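Local coordinates for Endoglucanase(Endo-1,4-beta-glucanase)protein (Pseudomonas stutzeri, PDB 6R2J) that probably hydrolyses internal beta-1,4-glycosidic bonds of cellulose, as a family 5 glycoside hydrolase, and is seen here with cellobiose bound, at residues Phe44-Asp49 with Gly301-Gln306; Arg78-Thr83 with Glu128-His133; Gly176-Trp179 with Tyr183-Pro186. One frame throughout, in Å; residues are numbered along the deposited sequence. Where two conformers were deposited one is given.

Contact 1: residues Phe44-Asp49 with Gly301-Gln306; sequences FKYYAD and GKDRPQ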
loop_
_atom_site.group_PDB
_atom_site.type_symbol
_atom_site.label_atom_id
_atom_site.label_comp_id
_atom_site.label_asym_id
_atom_site.label_seq_id
_atom_site.Cartn_x
_atom_site.Cartn_y
_atom_site.Cartn_z
ATOM N N PHE A 44 -11.925 10.703 -5.092
ATOM C CA PHE A 44 -12.358 9.382 -5.523
ATOM C C PHE A 44 -13.014 9.440 -6.891
ATOM O O PHE A 44 -12.838 8.523 -7.699
ATOM C CB PHE A 44 -13.296 8.814 -4.486
ATOM C CG PHE A 44 -12.638 8.608 -3.151
ATOM C CD1 PHE A 44 -12.010 7.404 -2.852
ATOM C CD2 PHE A 44 -12.612 9.637 -2.184
ATOM C CE1 PHE A 44 -11.424 7.214 -1.628
ATOM C CE2 PHE A 44 -11.997 9.437 -0.939
ATOM C CZ PHE A 44 -11.421 8.230 -0.664
ATOM N N LYS A 45 -13.769 10.514 -7.159
ATOM C CA LYS A 45 -14.397 10.724 -8.459
ATOM C C LYS A 45 -13.352 10.909 -9.555
ATOM O O LYS A 45 -13.464 10.321 -10.640
ATOM C CB LYS A 45 -15.309 11.952 -8.387
ATOM C CG LYS A 45 -16.119 12.309 -9.658
ATOM C CD LYS A 45 -16.692 11.111 -10.362
ATOM C CE LYS A 45 -17.684 11.515 -11.440
ATOM N NZ LYS A 45 -17.806 12.968 -11.645
ATOM N N TYR A 46 -12.340 11.740 -9.307
ATOM C CA TYR A 46 -11.292 11.914 -10.304
ATOM C C TYR A 46 -10.665 10.572 -10.680
ATOM O O TYR A 46 -10.555 10.238 -11.860
ATOM C CB TYR A 46 -10.215 12.884 -9.817
ATOM C CG TYR A 46 -9.076 12.966 -10.815
ATOM C CD1 TYR A 46 -9.227 13.638 -12.005
ATOM C CD2 TYR A 46 -7.864 12.328 -10.573
ATOM C CE1 TYR A 46 -8.186 13.672 -12.931
ATOM C CE2 TYR A 46 -6.834 12.361 -11.461
ATOM C CZ TYR A 46 -6.988 13.026 -12.646
ATOM O OH TYR A 46 -5.948 13.050 -13.552
ATOM N N TYR A 47 -10.220 9.793 -9.697
ATOM C CA TYR A 47 -9.483 8.576 -10.045
ATOM C C TYR A 47 -10.403 7.540 -10.659
ATOM O O TYR A 47 -10.032 6.867 -11.617
ATOM C CB TYR A 47 -8.688 8.058 -8.847
ATOM C CG TYR A 47 -7.565 9.012 -8.519
ATOM C CD1 TYR A 47 -6.374 9.029 -9.272
ATOM C CD2 TYR A 47 -7.714 9.940 -7.511
ATOM C CE1 TYR A 47 -5.349 9.937 -8.996
ATOM C CE2 TYR A 47 -6.716 10.843 -7.210
ATOM C CZ TYR A 47 -5.525 10.845 -7.934
ATOM O OH TYR A 47 -4.543 11.754 -7.592
ATOM N N ALA A 48 -11.634 7.438 -10.167
ATOM C CA ALA A 48 -12.625 6.616 -10.862
ATOM C C ALA A 48 -12.785 7.060 -12.310
ATOM O O ALA A 48 -12.873 6.230 -13.227
ATOM C CB ALA A 48 -13.978 6.721 -10.159
ATOM N N ASP A 49 -12.845 8.373 -12.541
ATOM C CA ASP A 49 -13.020 8.851 -13.912
ATOM C C ASP A 49 -11.864 8.414 -14.807
ATOM O O ASP A 49 -12.033 8.253 -16.020
ATOM C CB ASP A 49 -13.162 10.377 -13.924
ATOM C CG ASP A 49 -14.554 10.846 -13.534
ATOM O OD1 ASP A 49 -15.458 10.005 -13.310
ATOM O OD2 ASP A 49 -14.743 12.075 -13.443
ATOM N N GLY A 301 -6.916 21.198 -13.004
ATOM C CA GLY A 301 -7.629 20.277 -13.861
ATOM C C GLY A 301 -6.770 19.620 -14.926
ATOM O O GLY A 301 -7.291 18.886 -15.780
ATOM N N LYS A 302 -5.458 19.820 -14.865
ATOM C CA LYS A 302 -4.519 19.240 -15.812
ATOM C C LYS A 302 -4.004 17.904 -15.268
ATOM O O LYS A 302 -3.352 17.849 -14.214
ATOM C CB LYS A 302 -3.386 20.246 -16.041
ATOM C CG LYS A 302 -2.422 19.916 -17.184
ATOM C CD LYS A 302 -1.246 20.904 -17.209
ATOM C CE LYS A 302 -0.217 20.585 -16.104
ATOM N NZ LYS A 302 -0.432 21.370 -14.836
ATOM N N ASP A 303 -4.294 16.831 -16.000
ATOM C CA ASP A 303 -3.738 15.539 -15.645
ATOM C C ASP A 303 -2.232 15.640 -15.582
ATOM O O ASP A 303 -1.610 16.393 -16.338
ATOM C CB ASP A 303 -4.061 14.484 -16.695
ATOM C CG ASP A 303 -5.524 14.168 -16.763
ATOM O OD1 ASP A 303 -6.263 14.361 -15.746
ATOM O OD2 ASP A 303 -5.935 13.723 -17.855
ATOM N N ARG A 304 -1.655 14.856 -14.674
ATOM C CA ARG A 304 -0.225 14.752 -14.473
ATOM C C ARG A 304 0.388 13.788 -15.476
ATOM O O ARG A 304 -0.292 12.909 -16.020
ATOM C CB ARG A 304 0.048 14.258 -13.057
ATOM C CG ARG A 304 -0.310 15.282 -11.997
ATOM C CD ARG A 304 0.765 16.354 -11.917
ATOM N NE ARG A 304 1.918 15.870 -11.153
ATOM C CZ ARG A 304 3.164 16.311 -11.287
ATOM N NH1 ARG A 304 3.425 17.265 -12.180
ATOM N NH2 ARG A 304 4.127 15.803 -10.513
ATOM N N PRO A 305 1.684 13.946 -15.754
ATOM C CA PRO A 305 2.320 13.044 -16.729
ATOM C C PRO A 305 2.268 11.588 -16.302
ATOM O O PRO A 305 2.260 10.688 -17.145
ATOM C CB PRO A 305 3.773 13.544 -16.816
ATOM C CG PRO A 305 3.842 14.836 -16.051
ATOM C CD PRO A 305 2.632 14.904 -15.146
ATOM N N GLN A 306 2.278 11.331 -14.996
ATOM C CA GLN A 306 2.250 9.963 -14.504
ATOM C C GLN A 306 0.881 9.335 -14.686
ATOM O O GLN A 306 0.785 8.114 -14.887
ATOM C CB GLN A 306 2.653 9.916 -13.029
ATOM C CG GLN A 306 4.024 10.532 -12.720
ATOM C CD GLN A 306 3.930 11.994 -12.311
ATOM O OE1 GLN A 306 3.019 12.698 -12.720
ATOM N NE2 GLN A 306 4.885 12.455 -11.498
HETATM O O HOH W 1 -3.430 13.509 -12.654
#
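A single direct hydrogen bond between Y46 and D303, backed by a water bridge, links the helix after the first barrel strand to the loop before the last helix, at the surface of a (beta/alpha)8 barrel. The OH of Y46 donates to D303 OD1 over 2.6 Å, reaching it from above the carboxylate plane, 50° out of it. OD1 lies at the edge of the tyrosine ring, near its plane, and ring and carboxylate planes are 55° apart. CG of Y46 is anti to its N (chi1 175°), which sends the ring straight out from helix 41-49 toward the loop. The same OH accepts a bond from a water, 2.7 Å away, and that water takes the amide N-H of R304, the N-cap of helix 305-311. The oxygen is thus gripped by two bonds, both leading to the approach of this helix. A phenylalanine here would probably leave D303 OD1 without this donor and the water held, among the bonds described, by R304 N alone. The other carboxylate oxygen, OD2, is salt-bridged to R311. Y46 and Y47 touch M307 of helix 305-311, Y47 also touches V16 and I18 of strand 14-18, and F44 packs on helix 74-89.

Contact 2: residues Arg78-Thr83 with Glu128-His133; sequences RLLKKT and ERFKGH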
loop_
_atom_site.group_PDB
_atom_site.type_symbol
_atom_site.label_atom_id
_atom_site.label_comp_id
_atom_site.label_asym_id
_atom_site.label_seq_id
_atom_site.Cartn_x
_atom_site.Cartn_y
_atom_site.Cartn_z
ATOM N N ARG A 78 -14.398 7.271 12.211
ATOM C CA ARG A 78 -15.384 7.938 11.360
ATOM C C ARG A 78 -14.726 8.468 10.087
ATOM O O ARG A 78 -15.284 8.355 8.991
ATOM C CB ARG A 78 -16.074 9.030 12.211
ATOM C CG ARG A 78 -17.170 9.890 11.543
ATOM C CD ARG A 78 -17.474 11.245 12.318
ATOM N NE ARG A 78 -16.250 11.941 12.759
ATOM C CZ ARG A 78 -15.375 12.551 11.953
ATOM N NH1 ARG A 78 -15.589 12.607 10.637
ATOM N NH2 ARG A 78 -14.293 13.127 12.476
ATOM N N LEU A 79 -13.504 8.985 10.198
ATOM C CA LEU A 79 -12.823 9.508 9.015
ATOM C C LEU A 79 -12.425 8.382 8.065
ATOM O O LEU A 79 -12.515 8.529 6.840
ATOM C CB LEU A 79 -11.590 10.290 9.459
ATOM C CG LEU A 79 -11.810 11.697 10.004
ATOM C CD1 LEU A 79 -10.589 12.149 10.784
ATOM C CD2 LEU A 79 -12.134 12.623 8.820
ATOM N N LEU A 80 -11.996 7.250 8.615
ATOM C CA LEU A 80 -11.690 6.094 7.778
ATOM C C LEU A 80 -12.958 5.501 7.166
ATOM O O LEU A 80 -12.954 5.074 6.006
ATOM C CB LEU A 80 -10.947 5.066 8.621
ATOM C CG LEU A 80 -9.496 5.370 8.983
ATOM C CD1 LEU A 80 -8.951 4.409 10.048
ATOM C CD2 LEU A 80 -8.684 5.292 7.742
ATOM N N LYS A 81 -14.055 5.471 7.919
ATOM C CA LYS A 81 -15.315 4.967 7.375
ATOM C C LYS A 81 -15.786 5.813 6.190
ATOM O O LYS A 81 -16.281 5.285 5.181
ATOM C CB LYS A 81 -16.366 4.975 8.475
ATOM C CG LYS A 81 -17.784 4.932 7.942
ATOM C CD LYS A 81 -18.105 3.543 7.341
ATOM C CE LYS A 81 -19.047 2.723 8.261
ATOM N NZ LYS A 81 -19.764 1.670 7.483
ATOM N N LYS A 82 -15.685 7.137 6.336
ATOM C CA LYS A 82 -15.998 8.055 5.257
ATOM C C LYS A 82 -15.177 7.716 4.026
ATOM O O LYS A 82 -15.706 7.662 2.912
ATOM C CB LYS A 82 -15.734 9.497 5.730
ATOM C CG LYS A 82 -15.764 10.542 4.621
ATOM C CD LYS A 82 -15.611 11.987 5.117
ATOM C CE LYS A 82 -15.556 12.942 3.915
ATOM N NZ LYS A 82 -15.247 14.370 4.261
ATOM N N THR A 83 -13.868 7.484 4.218
ATOM C CA THR A 83 -12.971 7.142 3.114
ATOM C C THR A 83 -13.468 5.890 2.402
ATOM O O THR A 83 -13.555 5.854 1.167
ATOM C CB THR A 83 -11.552 6.956 3.668
ATOM O OG1 THR A 83 -11.108 8.226 4.201
ATOM C CG2 THR A 83 -10.599 6.439 2.596
ATOM N N GLU A 128 -13.165 -5.280 13.580
ATOM C CA GLU A 128 -14.539 -5.195 14.070
ATOM C C GLU A 128 -15.238 -3.944 13.552
ATOM O O GLU A 128 -16.436 -3.973 13.269
ATOM C CB GLU A 128 -14.541 -5.175 15.606
ATOM C CG GLU A 128 -14.197 -6.509 16.324
ATOM C CD GLU A 128 -13.919 -6.316 17.830
ATOM O OE1 GLU A 128 -14.400 -5.319 18.403
ATOM O OE2 GLU A 128 -13.216 -7.148 18.452
ATOM N N ARG A 129 -14.511 -2.840 13.408
ATOM C CA ARG A 129 -15.155 -1.616 12.934
ATOM C C ARG A 129 -15.485 -1.667 11.435
ATOM O O ARG A 129 -16.493 -1.086 11.000
ATOM C CB ARG A 129 -14.253 -0.412 13.209
ATOM C CG ARG A 129 -13.831 -0.156 14.653
ATOM C CD ARG A 129 -15.013 0.242 15.544
ATOM N NE ARG A 129 -14.544 0.383 16.921
ATOM C CZ ARG A 129 -14.504 1.534 17.588
ATOM N NH1 ARG A 129 -14.947 2.650 17.002
ATOM N NH2 ARG A 129 -14.037 1.589 18.828
ATOM N N PHE A 130 -14.630 -2.306 10.610
ATOM C CA PHE A 130 -14.759 -2.225 9.149
ATOM C C PHE A 130 -15.166 -3.521 8.456
ATOM O O PHE A 130 -15.444 -3.500 7.253
ATOM C CB PHE A 130 -13.462 -1.686 8.525
ATOM C CG PHE A 130 -12.992 -0.398 9.129
ATOM C CD1 PHE A 130 -13.761 0.721 9.070
ATOM C CD2 PHE A 130 -11.771 -0.317 9.758
ATOM C CE1 PHE A 130 -13.297 1.931 9.632
ATOM C CE2 PHE A 130 -11.313 0.862 10.324
ATOM C CZ PHE A 130 -12.077 1.993 10.257
ATOM N N LYS A 131 -15.269 -4.621 9.182
ATOM C CA LYS A 131 -15.781 -5.888 8.672
ATOM C C LYS A 131 -17.020 -5.701 7.806
ATOM O O LYS A 131 -18.045 -5.170 8.258
ATOM C CB LYS A 131 -16.104 -6.790 9.880
ATOM C CG LYS A 131 -16.768 -8.151 9.588
ATOM C CD LYS A 131 -17.163 -8.876 10.898
ATOM C CE LYS A 131 -17.818 -10.272 10.632
ATOM N NZ LYS A 131 -19.337 -10.240 10.654
ATOM N N GLY A 132 -16.923 -6.151 6.564
ATOM C CA GLY A 132 -18.068 -6.185 5.680
ATOM C C GLY A 132 -18.302 -4.935 4.863
ATOM O O GLY A 132 -19.290 -4.880 4.111
ATOM N N HIS A 133 -17.440 -3.936 4.988
ATOM C CA HIS A 133 -17.679 -2.682 4.307
ATOM C C HIS A 133 -17.471 -2.881 2.812
ATOM O O HIS A 133 -16.462 -3.471 2.405
ATOM C CB HIS A 133 -16.758 -1.574 4.818
ATOM C CG HIS A 133 -17.192 -0.225 4.361
ATOM N ND1 HIS A 133 -17.238 0.124 3.029
ATOM C CD2 HIS A 133 -17.703 0.824 5.042
ATOM C CE1 HIS A 133 -17.736 1.338 2.911
ATOM N NE2 HIS A 133 -18.018 1.789 4.119
HETATM O O HOH W 2 -18.035 -0.764 8.060
#
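F130 and H133 meet L80 and K81 where the chain runs off the end of helix 116-130. R129, just before them, is linked only through a water: K81 NZ donates to it over 3.0 Å, and it gives a weak bond to the carbonyl O of R129. R129 CB lies over one face of the F130 ring. F130 makes the apolar contact. With CG anti to the carbonyl carbon (chi1 -53°), its ring is swung toward helix 74-89, where CZ comes within 3.7 Å of L80 CB and CE1 within 4.0 Å of K81 N. The L80 and F130 side chains cross at about a right angle, and both also reach L96 of strand 93-98, the barrel strand that lies between these helices in the chain. This is the usual outer layer of a (beta/alpha)8 barrel, successive helices packing beside each other over their strands. K131 then leaves the helix in a type II turn, with G132 at positive phi and H133 N bonded back to F130 O at 3.1 Å. H133 follows, its imidazole fixed through ND1 by G135 N and through NE2 by D85 OD1, further along helix 74-89. The K81 chain, bent at chi2 and chi3, brings CD to 3.6 Å from H133 CD2, while NZ arrives at the ring edge, 3.3 Å from the same carbon.

Contact 3: residues Gly176-Trp179 with Tyr183-Pro186; sequences GERW and YHWP. With BGC (beta-D-glucopyranose), chain E; BGC (beta-D-glucopyranose), chain B.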
loop_
_atom_site.group_PDB
_atom_site.type_symbol
_atom_site.label_atom_id
_atom_site.label_comp_id
_atom_site.label_asym_id
_atom_site.label_seq_id
_atom_site.Cartn_x
_atom_site.Cartn_y
_atom_site.Cartn_z
ATOM N N GLY A 176 7.377 -7.165 4.080
ATOM C CA GLY A 176 8.565 -7.729 4.666
ATOM C C GLY A 176 9.556 -6.667 5.127
ATOM O O GLY A 176 9.370 -5.460 4.989
ATOM N N GLU A 177 10.642 -7.171 5.680
ATOM C CA GLU A 177 11.718 -6.379 6.250
ATOM C C GLU A 177 12.489 -5.626 5.144
ATOM O O GLU A 177 12.160 -5.670 3.935
ATOM C CB GLU A 177 12.529 -7.319 7.154
ATOM C CG GLU A 177 13.774 -6.866 7.849
ATOM C CD GLU A 177 13.623 -5.699 8.807
ATOM O OE1 GLU A 177 14.107 -4.661 8.376
ATOM O OE2 GLU A 177 13.113 -5.807 9.963
ATOM N N ARG A 178 13.475 -4.849 5.598
ATOM C CA ARG A 178 14.235 -3.962 4.731
ATOM C C ARG A 178 13.333 -3.011 3.949
ATOM O O ARG A 178 13.494 -2.822 2.741
ATOM C CB ARG A 178 15.146 -4.723 3.771
ATOM C CG ARG A 178 16.396 -3.906 3.400
ATOM C CD ARG A 178 16.760 -4.093 1.943
ATOM N NE ARG A 178 17.589 -2.974 1.471
ATOM C CZ ARG A 178 17.146 -1.727 1.299
ATOM N NH1 ARG A 178 15.849 -1.435 1.536
ATOM N NH2 ARG A 178 18.001 -0.776 0.889
ATOM N N TRP A 179 12.379 -2.413 4.649
ATOM C CA TRP A 179 11.446 -1.439 4.078
ATOM C C TRP A 179 10.545 -2.060 3.015
ATOM O O TRP A 179 10.082 -1.374 2.099
ATOM C CB TRP A 179 12.129 -0.176 3.549
ATOM C CG TRP A 179 13.088 0.490 4.526
ATOM C CD1 TRP A 179 14.373 0.102 4.792
ATOM C CD2 TRP A 179 12.857 1.674 5.331
ATOM N NE1 TRP A 179 14.950 0.955 5.717
ATOM C CE2 TRP A 179 14.046 1.933 6.051
ATOM C CE3 TRP A 179 11.768 2.528 5.521
ATOM C CZ2 TRP A 179 14.172 3.028 6.928
ATOM C CZ3 TRP A 179 11.903 3.605 6.395
ATOM C CH2 TRP A 179 13.092 3.840 7.081
ATOM N N TYR A 183 13.445 -5.553 -4.532
ATOM C CA TYR A 183 14.726 -6.053 -5.022
ATOM C C TYR A 183 15.389 -6.967 -3.996
ATOM O O TYR A 183 15.962 -8.013 -4.344
ATOM C CB TYR A 183 15.627 -4.848 -5.357
ATOM C CG TYR A 183 17.008 -5.253 -5.776
ATOM C CD1 TYR A 183 17.242 -5.775 -7.050
ATOM C CD2 TYR A 183 18.083 -5.177 -4.885
ATOM C CE1 TYR A 183 18.506 -6.200 -7.427
ATOM C CE2 TYR A 183 19.338 -5.614 -5.255
ATOM C CZ TYR A 183 19.537 -6.108 -6.520
ATOM O OH TYR A 183 20.777 -6.525 -6.893
ATOM N N HIS A 184 15.301 -6.596 -2.719
ATOM C CA HIS A 184 15.988 -7.302 -1.656
ATOM C C HIS A 184 15.173 -8.453 -1.086
ATOM O O HIS A 184 15.704 -9.192 -0.241
ATOM C CB HIS A 184 16.342 -6.320 -0.519
ATOM C CG HIS A 184 17.256 -5.200 -0.938
ATOM N ND1 HIS A 184 16.807 -3.935 -1.260
ATOM C CD2 HIS A 184 18.604 -5.165 -1.089
ATOM C CE1 HIS A 184 17.839 -3.173 -1.596
ATOM N NE2 HIS A 184 18.942 -3.895 -1.491
ATOM N N TRP A 185 13.912 -8.603 -1.526
ATOM C CA TRP A 185 12.973 -9.538 -0.920
ATOM C C TRP A 185 13.538 -10.949 -0.756
ATOM O O TRP A 185 13.408 -11.521 0.339
ATOM C CB TRP A 185 11.702 -9.520 -1.780
ATOM C CG TRP A 185 10.626 -10.225 -1.126
ATOM C CD1 TRP A 185 10.428 -11.582 -1.095
ATOM C CD2 TRP A 185 9.587 -9.647 -0.362
ATOM N NE1 TRP A 185 9.342 -11.880 -0.316
ATOM C CE2 TRP A 185 8.789 -10.706 0.129
ATOM C CE3 TRP A 185 9.247 -8.336 -0.032
ATOM C CZ2 TRP A 185 7.655 -10.484 0.943
ATOM C CZ3 TRP A 185 8.129 -8.118 0.761
ATOM C CH2 TRP A 185 7.342 -9.185 1.238
ATOM N N PRO A 186 14.142 -11.563 -1.781
ATOM C CA PRO A 186 14.545 -12.973 -1.647
ATOM C C PRO A 186 15.684 -13.157 -0.690
ATOM O O PRO A 186 15.901 -14.274 -0.207
ATOM C CB PRO A 186 14.980 -13.381 -3.060
ATOM C CG PRO A 186 14.581 -12.315 -3.939
ATOM C CD PRO A 186 14.376 -11.041 -3.142
HETATM C C2 BGC E . 13.863 0.465 0.421
HETATM C C3 BGC E . 12.691 -0.370 0.015
HETATM C C4 BGC E . 11.536 0.573 0.099
HETATM C C5 BGC E . 11.792 2.013 -0.217
HETATM C C6 BGC E . 10.433 2.635 -0.103
HETATM C C1 BGC E . 14.025 1.997 0.248
HETATM O O2 BGC E . 15.053 -0.350 0.066
HETATM O O3 BGC E . 12.485 -1.496 0.877
HETATM O O4 BGC E . 10.639 -0.168 -0.697
HETATM O O5 BGC E . 12.760 2.534 0.813
HETATM O O6 BGC E . 10.629 4.063 0.078
HETATM C C2 BGC B . 15.098 4.946 3.164
HETATM C C3 BGC B . 14.402 3.727 2.617
HETATM C C4 BGC B . 15.411 3.218 1.625
HETATM C C5 BGC B . 16.802 2.877 2.257
HETATM C C6 BGC B . 17.896 2.483 1.236
HETATM C C1 BGC B . 16.304 4.519 4.022
HETATM O O1 BGC B . 16.930 5.528 4.749
HETATM O O2 BGC B . 14.287 5.742 4.015
HETATM O O3 BGC B . 13.214 3.954 1.849
HETATM O O4 BGC B . 15.200 2.030 0.874
HETATM O O5 BGC B . 17.400 3.834 3.215
HETATM O O6 BGC B . 17.280 1.662 0.255
#
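The guanidinium of R178 lies flat on the imidazole of H184, planes 8° and centres 3.7 Å apart. NE sits above the ring centre, yet its 3.0 Å approach to H184 ND1 has too poor an angle for a hydrogen bond; ND1 bonds S181 instead. CG of R178 is anti to the backbone N (chi1 -151°) and the chain bends at chi2, laying CD and NE over the imidazole, where CD makes a CH-pi contact 3.4 Å from the centroid. Y183 CD2 lies over the opposite face, sandwiching the histidine. The guanidinium turns its edge to the sugars: R178 NH2 donates to O6 of the chain B glucose over 2.6 Å, at 169°, and O2 of the chain E glucose lies at this edge. The indole of W179 offers a face to the chain B glucose, whose C3 stands 3.7 Å over it, while W179 O takes a weak bond from O4 of the chain E glucose. W185 CH2 comes within 3.5 Å of G176 N, and a CB on G176 would come tight against it. A tryptophan face stacked on glucose is the classic aromatic platform of glycan-binding clefts, one lined here by R178 and W179 after barrel strand 171-175.

In the fold
Contacts 1 and 2 both belong to the outer helical layer of the barrel and touch each other, F44 CZ of helix 41-49 lying 3.7 Å from T83 O of helix 74-89. Contact 1 is a surface link made by one polar bond and a water, whereas contact 2 is largely buried, pairing F130 with L80 and the exposed K81 with H133. Contact 3 lies on the opposite side of the chain's centre from both, about 30 Å from contact 2 between centres, and is partly buried. It joins neighbours in sequence rather than distant helices, and its stacked, sugar-facing chemistry reflects the binding cleft. Along the chain, contact 1 encloses the other two.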